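Local coordinates for protein hemoglobin component VII (Tokunagayusurika akamusi, PDB 1X46) that binds heme, whose iron carries a water molecule in this crystal, and probably carries or stores oxygen in the midge larva as other globins do, at residues D28-Y37 with E111-F119. Residues are numbered along the deposited sequence; the frame is centred on the assembly and turned at random.
Sequences DILYNFFKSY and EFETALEAF. With HEM (protoporphyrin IX containing Fe), chain B.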
ATOM      1  N   ASP A  28      -5.768 -10.355  -5.460  1.00  9.85           N
ATOM      2  CA  ASP A  28      -4.557 -11.117  -5.143  1.00 10.00           C
ATOM      3  C   ASP A  28      -3.665 -10.332  -4.197  1.00  9.47           C
ATOM      4  O   ASP A  28      -3.025 -10.944  -3.312  1.00  9.09           O
ATOM      5  CB  ASP A  28      -3.777 -11.518  -6.389  1.00 11.62           C
ATOM      6  CG  ASP A  28      -4.500 -12.565  -7.238  1.00 13.83           C
ATOM      7  OD1 ASP A  28      -5.372 -13.290  -6.726  1.00 16.05           O
ATOM      8  OD2 ASP A  28      -4.232 -12.703  -8.457  1.00 21.70           O
ATOM      9  N   ILE A  29      -3.615  -9.004  -4.340  1.00  8.29           N
ATOM     10  CA  ILE A  29      -2.789  -8.213  -3.416  1.00  7.51           C
ATOM     11  C   ILE A  29      -3.354  -8.333  -2.002  1.00  9.50           C
ATOM     12  O   ILE A  29      -2.601  -8.546  -1.034  1.00  9.23           O
ATOM     13  CB  ILE A  29      -2.786  -6.712  -3.854  1.00  9.50           C
ATOM     14  CG1 ILE A  29      -1.954  -6.533  -5.128  1.00 10.28           C
ATOM     15  CG2 ILE A  29      -2.250  -5.812  -2.703  1.00  9.80           C
ATOM     16  CD1 ILE A  29      -2.215  -5.199  -5.825  1.00 10.19           C
ATOM     17  N   LEU A  30      -4.674  -8.215  -1.851  1.00  8.61           N
ATOM     18  CA  LEU A  30      -5.272  -8.328  -0.521  1.00  8.07           C
ATOM     19  C   LEU A  30      -5.127  -9.717   0.056  1.00  8.56           C
ATOM     20  O   LEU A  30      -4.835  -9.888   1.260  1.00  8.80           O
ATOM     21  CB  LEU A  30      -6.757  -7.880  -0.505  1.00  7.85           C
ATOM     22  CG  LEU A  30      -7.442  -7.804   0.861  1.00  7.09           C
ATOM     23  CD1 LEU A  30      -6.686  -6.815   1.770  1.00 10.73           C
ATOM     24  CD2 LEU A  30      -8.925  -7.368   0.704  1.00 10.27           C
ATOM     25  N   TYR A  31      -5.382 -10.728  -0.780  1.00  7.60           N
ATOM     26  CA  TYR A  31      -5.175 -12.095  -0.324  1.00  7.90           C
ATOM     27  C   TYR A  31      -3.728 -12.299   0.155  1.00  9.25           C
ATOM     28  O   TYR A  31      -3.537 -12.889   1.230  1.00  9.21           O
ATOM     29  CB  TYR A  31      -5.522 -13.068  -1.453  1.00 10.83           C
ATOM     30  CG  TYR A  31      -5.200 -14.496  -1.116  1.00 10.12           C
ATOM     31  CD1 TYR A  31      -6.147 -15.315  -0.522  1.00 12.54           C
ATOM     32  CD2 TYR A  31      -3.941 -15.024  -1.409  1.00 13.40           C
ATOM     33  CE1 TYR A  31      -5.855 -16.640  -0.218  1.00 14.66           C
ATOM     34  CE2 TYR A  31      -3.642 -16.356  -1.089  1.00 15.34           C
ATOM     35  CZ  TYR A  31      -4.621 -17.135  -0.502  1.00 14.68           C
ATOM     36  OH  TYR A  31      -4.377 -18.454  -0.188  1.00 17.18           O
ATOM     37  N   ASN A  32      -2.753 -11.775  -0.593  1.00  8.53           N
ATOM     38  CA  ASN A  32      -1.359 -11.942  -0.191  1.00  8.29           C
ATOM     39  C   ASN A  32      -1.071 -11.282   1.151  1.00  8.17           C
ATOM     40  O   ASN A  32      -0.366 -11.823   2.003  1.00  9.80           O
ATOM     41  CB  ASN A  32      -0.442 -11.402  -1.261  1.00  9.42           C
ATOM     42  CG  ASN A  32       1.001 -11.602  -0.924  1.00 10.16           C
ATOM     43  OD1 ASN A  32       1.475 -12.742  -0.843  1.00 12.48           O
ATOM     44  ND2 ASN A  32       1.716 -10.511  -0.745  1.00  9.89           N
ATOM     45  N   PHE A  33      -1.645 -10.114   1.361  1.00  7.42           N
ATOM     46  CA  PHE A  33      -1.479  -9.404   2.620  1.00  7.36           C
ATOM     47  C   PHE A  33      -2.041 -10.209   3.768  1.00  8.09           C
ATOM     48  O   PHE A  33      -1.323 -10.430   4.753  1.00  8.83           O
ATOM     49  CB  PHE A  33      -2.128  -7.998   2.504  1.00  8.25           C
ATOM     50  CG  PHE A  33      -2.122  -7.213   3.800  1.00  9.63           C
ATOM     51  CD1 PHE A  33      -0.963  -7.100   4.559  1.00  8.69           C
ATOM     52  CD2 PHE A  33      -3.300  -6.600   4.270  1.00 10.14           C
ATOM     53  CE1 PHE A  33      -0.958  -6.372   5.763  1.00 11.89           C
ATOM     54  CE2 PHE A  33      -3.310  -5.883   5.474  1.00 11.21           C
ATOM     55  CZ  PHE A  33      -2.123  -5.751   6.214  1.00 10.91           C
ATOM     56  N   PHE A  34      -3.292 -10.684   3.671  1.00  8.46           N
ATOM     57  CA  PHE A  34      -3.883 -11.421   4.768  1.00  9.50           C
ATOM     58  C   PHE A  34      -3.220 -12.790   4.961  1.00  8.70           C
ATOM     59  O   PHE A  34      -3.140 -13.257   6.100  1.00 10.54           O
ATOM     60  CB  PHE A  34      -5.390 -11.602   4.505  1.00  9.00           C
ATOM     61  CG  PHE A  34      -6.218 -10.337   4.706  1.00 10.98           C
ATOM     62  CD1 PHE A  34      -5.718  -9.227   5.394  1.00 12.45           C
ATOM     63  CD2 PHE A  34      -7.515 -10.304   4.232  1.00 10.70           C
ATOM     64  CE1 PHE A  34      -6.507  -8.097   5.572  1.00 11.91           C
ATOM     65  CE2 PHE A  34      -8.327  -9.197   4.409  1.00 11.56           C
ATOM     66  CZ  PHE A  34      -7.841  -8.087   5.068  1.00 11.82           C
ATOM     67  N   LYS A  35      -2.786 -13.438   3.878  1.00  8.47           N
ATOM     68  CA  LYS A  35      -2.070 -14.725   3.992  1.00  8.36           C
ATOM     69  C   LYS A  35      -0.769 -14.513   4.776  1.00  9.13           C
ATOM     70  O   LYS A  35      -0.447 -15.326   5.659  1.00 10.46           O
ATOM     71  CB  LYS A  35      -1.820 -15.350   2.610  1.00 12.91           C
ATOM     72  CG  LYS A  35      -1.278 -16.773   2.653  1.00 20.98           C
ATOM     73  CD  LYS A  35      -2.392 -17.798   2.894  1.00 26.83           C
ATOM     74  CE  LYS A  35      -1.860 -19.218   2.727  1.00 30.54           C
ATOM     75  NZ  LYS A  35      -1.589 -19.897   4.033  1.00 33.33           N
ATOM     76  N   SER A  36      -0.062 -13.422   4.489  1.00  9.35           N
ATOM     77  CA  SER A  36       1.203 -13.140   5.134  1.00  8.55           C
ATOM     78  C   SER A  36       1.016 -12.621   6.558  1.00  9.12           C
ATOM     79  O   SER A  36       1.887 -12.820   7.431  1.00  9.92           O
ATOM     80  CB  SER A  36       1.965 -12.101   4.355  1.00 11.15           C
ATOM     81  OG  SER A  36       2.322 -12.619   3.089  1.00 14.08           O
ATOM     82  N   TYR A  37      -0.104 -11.940   6.813  1.00  9.06           N
ATOM     83  CA  TYR A  37      -0.428 -11.327   8.101  1.00  8.86           C
ATOM     84  C   TYR A  37      -1.859 -11.634   8.541  1.00  9.21           C
ATOM     85  O   TYR A  37      -2.727 -10.754   8.558  1.00  9.72           O
ATOM     86  CB  TYR A  37      -0.160  -9.796   8.071  1.00  9.87           C
ATOM     87  CG  TYR A  37       1.305  -9.574   7.840  1.00  9.02           C
ATOM     88  CD1 TYR A  37       2.223  -9.692   8.899  1.00 10.34           C
ATOM     89  CD2 TYR A  37       1.796  -9.351   6.563  1.00 11.12           C
ATOM     90  CE1 TYR A  37       3.600  -9.564   8.663  1.00  8.98           C
ATOM     91  CE2 TYR A  37       3.151  -9.211   6.329  1.00  9.24           C
ATOM     92  CZ  TYR A  37       4.051  -9.301   7.395  1.00  9.13           C
ATOM     93  OH  TYR A  37       5.398  -9.177   7.150  1.00 10.30           O
ATOM     94  N   GLU A 111       4.216  -4.040   7.676  1.00  8.23           N
ATOM     95  CA  GLU A 111       3.842  -5.410   7.302  1.00  8.76           C
ATOM     96  C   GLU A 111       3.169  -5.402   5.922  1.00  8.52           C
ATOM     97  O   GLU A 111       3.443  -6.268   5.086  1.00  9.21           O
ATOM     98  CB  GLU A 111       2.926  -5.999   8.369  1.00  8.56           C
ATOM     99  CG  GLU A 111       3.661  -6.289   9.668  1.00 10.04           C
ATOM    100  CD  GLU A 111       2.732  -6.623  10.814  1.00 10.61           C
ATOM    101  OE1 GLU A 111       1.504  -6.299  10.749  1.00  9.88           O
ATOM    102  OE2 GLU A 111       3.223  -7.250  11.799  1.00 11.82           O
ATOM    103  N   PHE A 112       2.318  -4.398   5.695  1.00  8.33           N
ATOM    104  CA  PHE A 112       1.662  -4.262   4.385  1.00  9.55           C
ATOM    105  C   PHE A 112       2.723  -4.031   3.308  1.00  7.96           C
ATOM    106  O   PHE A 112       2.693  -4.631   2.230  1.00  8.40           O
ATOM    107  CB  PHE A 112       0.641  -3.103   4.409  1.00 10.06           C
ATOM    108  CG  PHE A 112      -0.104  -2.959   3.110  1.00  8.13           C
ATOM    109  CD1 PHE A 112      -1.323  -3.594   2.945  1.00 10.91           C
ATOM    110  CD2 PHE A 112       0.447  -2.242   2.037  1.00  8.33           C
ATOM    111  CE1 PHE A 112      -2.009  -3.501   1.733  1.00  9.42           C
ATOM    112  CE2 PHE A 112      -0.236  -2.137   0.819  1.00 11.57           C
ATOM    113  CZ  PHE A 112      -1.469  -2.798   0.689  1.00 10.20           C
ATOM    114  N   GLU A 113       3.700  -3.172   3.600  1.00  8.68           N
ATOM    115  CA  GLU A 113       4.829  -2.964   2.694  1.00  8.56           C
ATOM    116  C   GLU A 113       5.585  -4.276   2.407  1.00  8.64           C
ATOM    117  O   GLU A 113       5.898  -4.577   1.269  1.00  8.87           O
ATOM    118  CB  GLU A 113       5.766  -1.895   3.264  1.00  9.79           C
ATOM    119  CG  GLU A 113       7.100  -1.775   2.533  1.00 10.82           C
ATOM    120  CD  GLU A 113       8.107  -0.833   3.206  1.00 12.53           C
ATOM    121  OE1 GLU A 113       7.918  -0.431   4.350  1.00 13.79           O
ATOM    122  OE2 GLU A 113       9.159  -0.568   2.565  1.00 17.74           O
ATOM    123  N   THR A 114       5.910  -5.020   3.463  1.00  8.27           N
ATOM    124  CA  THR A 114       6.623  -6.279   3.309  1.00  8.77           C
ATOM    125  C   THR A 114       5.898  -7.256   2.391  1.00  7.59           C
ATOM    126  O   THR A 114       6.508  -7.824   1.454  1.00 10.44           O
ATOM    127  CB  THR A 114       6.866  -6.890   4.691  1.00  9.21           C
ATOM    128  OG1 THR A 114       7.774  -6.024   5.416  1.00 11.22           O
ATOM    129  CG2 THR A 114       7.582  -8.245   4.567  1.00  9.00           C
ATOM    130  N   ALA A 115       4.586  -7.381   2.614  1.00  8.56           N
ATOM    131  CA  ALA A 115       3.806  -8.252   1.753  1.00  8.93           C
ATOM    132  C   ALA A 115       3.750  -7.752   0.307  1.00  8.27           C
ATOM    133  O   ALA A 115       3.865  -8.560  -0.599  1.00  9.61           O
ATOM    134  CB  ALA A 115       2.396  -8.455   2.298  1.00  9.79           C
ATOM    135  N   LEU A 116       3.549  -6.440   0.103  1.00  8.75           N
ATOM    136  CA  LEU A 116       3.508  -5.879  -1.245  1.00 10.19           C
ATOM    137  C   LEU A 116       4.845  -6.077  -1.951  1.00  8.75           C
ATOM    138  O   LEU A 116       4.879  -6.321  -3.158  1.00  9.65           O
ATOM    139  CB  LEU A 116       3.133  -4.387  -1.205  1.00  8.47           C
ATOM    140  CG  LEU A 116       2.749  -3.801  -2.585  1.00  8.82           C
ATOM    141  CD1 LEU A 116       1.431  -4.357  -3.036  1.00 13.14           C
ATOM    142  CD2 LEU A 116       2.631  -2.272  -2.572  1.00 12.78           C
ATOM    143  N   GLU A 117       5.972  -5.915  -1.224  1.00  8.07           N
ATOM    144  CA  GLU A 117       7.290  -6.124  -1.809  1.00  9.22           C
ATOM    145  C   GLU A 117       7.432  -7.546  -2.344  1.00 10.60           C
ATOM    146  O   GLU A 117       7.942  -7.765  -3.474  1.00 11.52           O
ATOM    147  CB  GLU A 117       8.430  -5.837  -0.820  1.00 14.75           C
ATOM    148  CG  GLU A 117       8.581  -4.392  -0.406  1.00 19.65           C
ATOM    149  CD  GLU A 117       9.540  -4.220   0.768  1.00 22.77           C
ATOM    150  OE1 GLU A 117       9.631  -5.124   1.629  1.00 26.29           O
ATOM    151  OE2 GLU A 117      10.207  -3.165   0.836  1.00 22.91           O
ATOM    152  N   ALA A 118       6.979  -8.514  -1.546  1.00  9.84           N
ATOM    153  CA  ALA A 118       7.023  -9.908  -1.985  1.00 10.09           C
ATOM    154  C   ALA A 118       6.140 -10.116  -3.204  1.00 10.46           C
ATOM    155  O   ALA A 118       6.507 -10.809  -4.132  1.00 11.92           O
ATOM    156  CB  ALA A 118       6.620 -10.842  -0.861  1.00 12.09           C
ATOM    157  N   PHE A 119       4.971  -9.471  -3.226  1.00  9.86           N
ATOM    158  CA  PHE A 119       4.075  -9.602  -4.369  1.00 11.31           C
ATOM    159  C   PHE A 119       4.676  -8.971  -5.627  1.00 10.86           C
ATOM    160  O   PHE A 119       4.578  -9.530  -6.713  1.00 11.82           O
ATOM    161  CB  PHE A 119       2.751  -8.906  -4.034  1.00  9.46           C
ATOM    162  CG  PHE A 119       1.616  -9.283  -4.971  1.00 10.40           C
ATOM    163  CD1 PHE A 119       0.907 -10.454  -4.757  1.00 11.22           C
ATOM    164  CD2 PHE A 119       1.284  -8.478  -6.052  1.00 11.40           C
ATOM    165  CE1 PHE A 119      -0.135 -10.830  -5.640  1.00 12.59           C
ATOM    166  CE2 PHE A 119       0.244  -8.837  -6.927  1.00 12.68           C
ATOM    167  CZ  PHE A 119      -0.466 -10.000  -6.729  1.00 12.84           C
TER
HETATM  168  CHA HEM B 151     -10.305   0.404   5.910  1.00 11.41           C
HETATM  169  CHB HEM B 151      -7.006   1.991   2.731  1.00  8.90           C
HETATM  170  CHC HEM B 151      -3.547  -0.339   5.193  1.00 10.48           C
HETATM  171  CHD HEM B 151      -6.816  -1.948   8.365  1.00  9.97           C
HETATM  172  C1A HEM B 151      -9.719   0.972   4.814  1.00  9.17           C
HETATM  173  C2A HEM B 151     -10.430   1.680   3.772  1.00 11.95           C
HETATM  174  C3A HEM B 151      -9.510   2.102   2.911  1.00 11.61           C
HETATM  175  C4A HEM B 151      -8.200   1.744   3.377  1.00 10.70           C
HETATM  176  CMA HEM B 151      -9.785   2.913   1.625  1.00 11.84           C
HETATM  177  CAA HEM B 151     -11.982   1.795   3.651  1.00 11.71           C
HETATM  178  CBA HEM B 151     -12.663   2.831   4.569  1.00 13.53           C
HETATM  179  CGA HEM B 151     -12.241   4.230   4.187  1.00 14.41           C
HETATM  180  O1A HEM B 151     -11.690   4.948   5.044  1.00 15.66           O
HETATM  181  O2A HEM B 151     -12.453   4.639   3.010  1.00 16.06           O
HETATM  182  C1B HEM B 151      -5.790   1.466   3.077  1.00  9.92           C
HETATM  183  C2B HEM B 151      -4.537   1.633   2.380  1.00 11.57           C
HETATM  184  C3B HEM B 151      -3.573   0.980   3.069  1.00 12.99           C
HETATM  185  C4B HEM B 151      -4.215   0.408   4.237  1.00 11.22           C
HETATM  186  CMB HEM B 151      -4.395   2.420   1.048  1.00 12.81           C
HETATM  187  CAB HEM B 151      -2.061   0.797   2.806  1.00 15.18           C
HETATM  188  CBB HEM B 151      -1.380   1.412   1.839  1.00 21.00           C
HETATM  189  C1C HEM B 151      -4.106  -0.984   6.259  1.00 10.19           C
HETATM  190  C2C HEM B 151      -3.421  -1.806   7.254  1.00 10.26           C
HETATM  191  C3C HEM B 151      -4.330  -2.275   8.107  1.00 11.02           C
HETATM  192  C4C HEM B 151      -5.619  -1.737   7.723  1.00 10.15           C
HETATM  193  CMC HEM B 151      -1.895  -2.065   7.282  1.00 10.46           C
HETATM  194  CAC HEM B 151      -4.085  -3.190   9.335  1.00 15.42           C
HETATM  195  C1D HEM B 151      -8.025  -1.415   8.016  1.00 10.75           C
HETATM  196  C2D HEM B 151      -9.247  -1.658   8.738  1.00 12.55           C
HETATM  197  C3D HEM B 151     -10.316  -0.926   7.986  1.00 11.87           C
HETATM  198  C4D HEM B 151      -9.640  -0.345   6.851  1.00  8.77           C
HETATM  199  CMD HEM B 151      -9.400  -2.498  10.022  1.00 11.22           C
HETATM  200  CAD HEM B 151     -11.820  -0.874   8.357  1.00 13.11           C
HETATM  201  CBD HEM B 151     -12.545  -2.116   7.850  1.00 18.38           C
HETATM  202  CGD HEM B 151     -13.985  -2.115   8.328  1.00 22.83           C
HETATM  203  O1D HEM B 151     -14.521  -1.036   8.668  1.00 26.36           O
HETATM  204  O2D HEM B 151     -14.589  -3.212   8.392  1.00 23.88           O
HETATM  205  NA  HEM B 151      -8.369   1.039   4.551  1.00  8.99           N
HETATM  206  NB  HEM B 151      -5.560   0.681   4.211  1.00 10.68           N
HETATM  207  NC  HEM B 151      -5.451  -0.949   6.581  1.00  8.54           N
HETATM  208  ND  HEM B 151      -8.276  -0.605   6.901  1.00 11.05           N
HETATM  209 FE   HEM B 151      -6.912   0.048   5.564  1.00 11.82          FE
HETATM  210  O   HOH W   1      -7.149  -1.717   4.487  1.00 12.22           O
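Residues 28-36 and 111-119 form two helical segments whose axes pass 9.0 Å apart with their N-to-C directions at 122°, the CA atoms of Phe-33 and Ala-115 coming nearest. The small methyl of Ala-115 permits this approach, lying against Phe-33 CA and at the edge of the Phe-33 ring. Beside it Phe-33 and Phe-112 make a T-shaped pair, centroids 5.0 Å apart and planes at 66°. Phe-112 is the edge partner, its CD1 standing over the centre of the Phe-33 face. This is the pairing of helices B and G in the globin fold, and here the two aromatics also line the heme pocket: Phe-33 CZ lies 3.8 Å from the heme methyl CMC, while the Phe-112 ring turns one face to the vinyl carbon CAB.

At one end of the crossing, Phe-119, with CG anti to its own N (chi1 -164°), reaches over the start of segment 28-36. Ile-29 CG1 sits over its face in a CH-pi contact, 4.1 Å from the ring centroid, and Asp-28 CB meets its CZ at 3.7 Å. The Asn-32 amide, tilted against that ring, brings ND2 within 2.9 Å of Ala-115 O. Ile-22, from a neighbouring loop, touches Ile-29, Leu-116 and Phe-119.

At the opposite end, just past helix 26-36, Tyr-37 lies across Glu-111, whose CB is 3.5 Å from the ring centroid and almost on the ring normal. The carboxylate continues along the same ring, its plane at a small angle to the aromatic one, its OE1 hydrogen-bonded to His-108 ND1. A serine in place of Tyr-37 would probably leave the Glu-111 methylenes without their aromatic cover and Thr-114 CG2 without the hydroxyl that it meets at 3.5 Å.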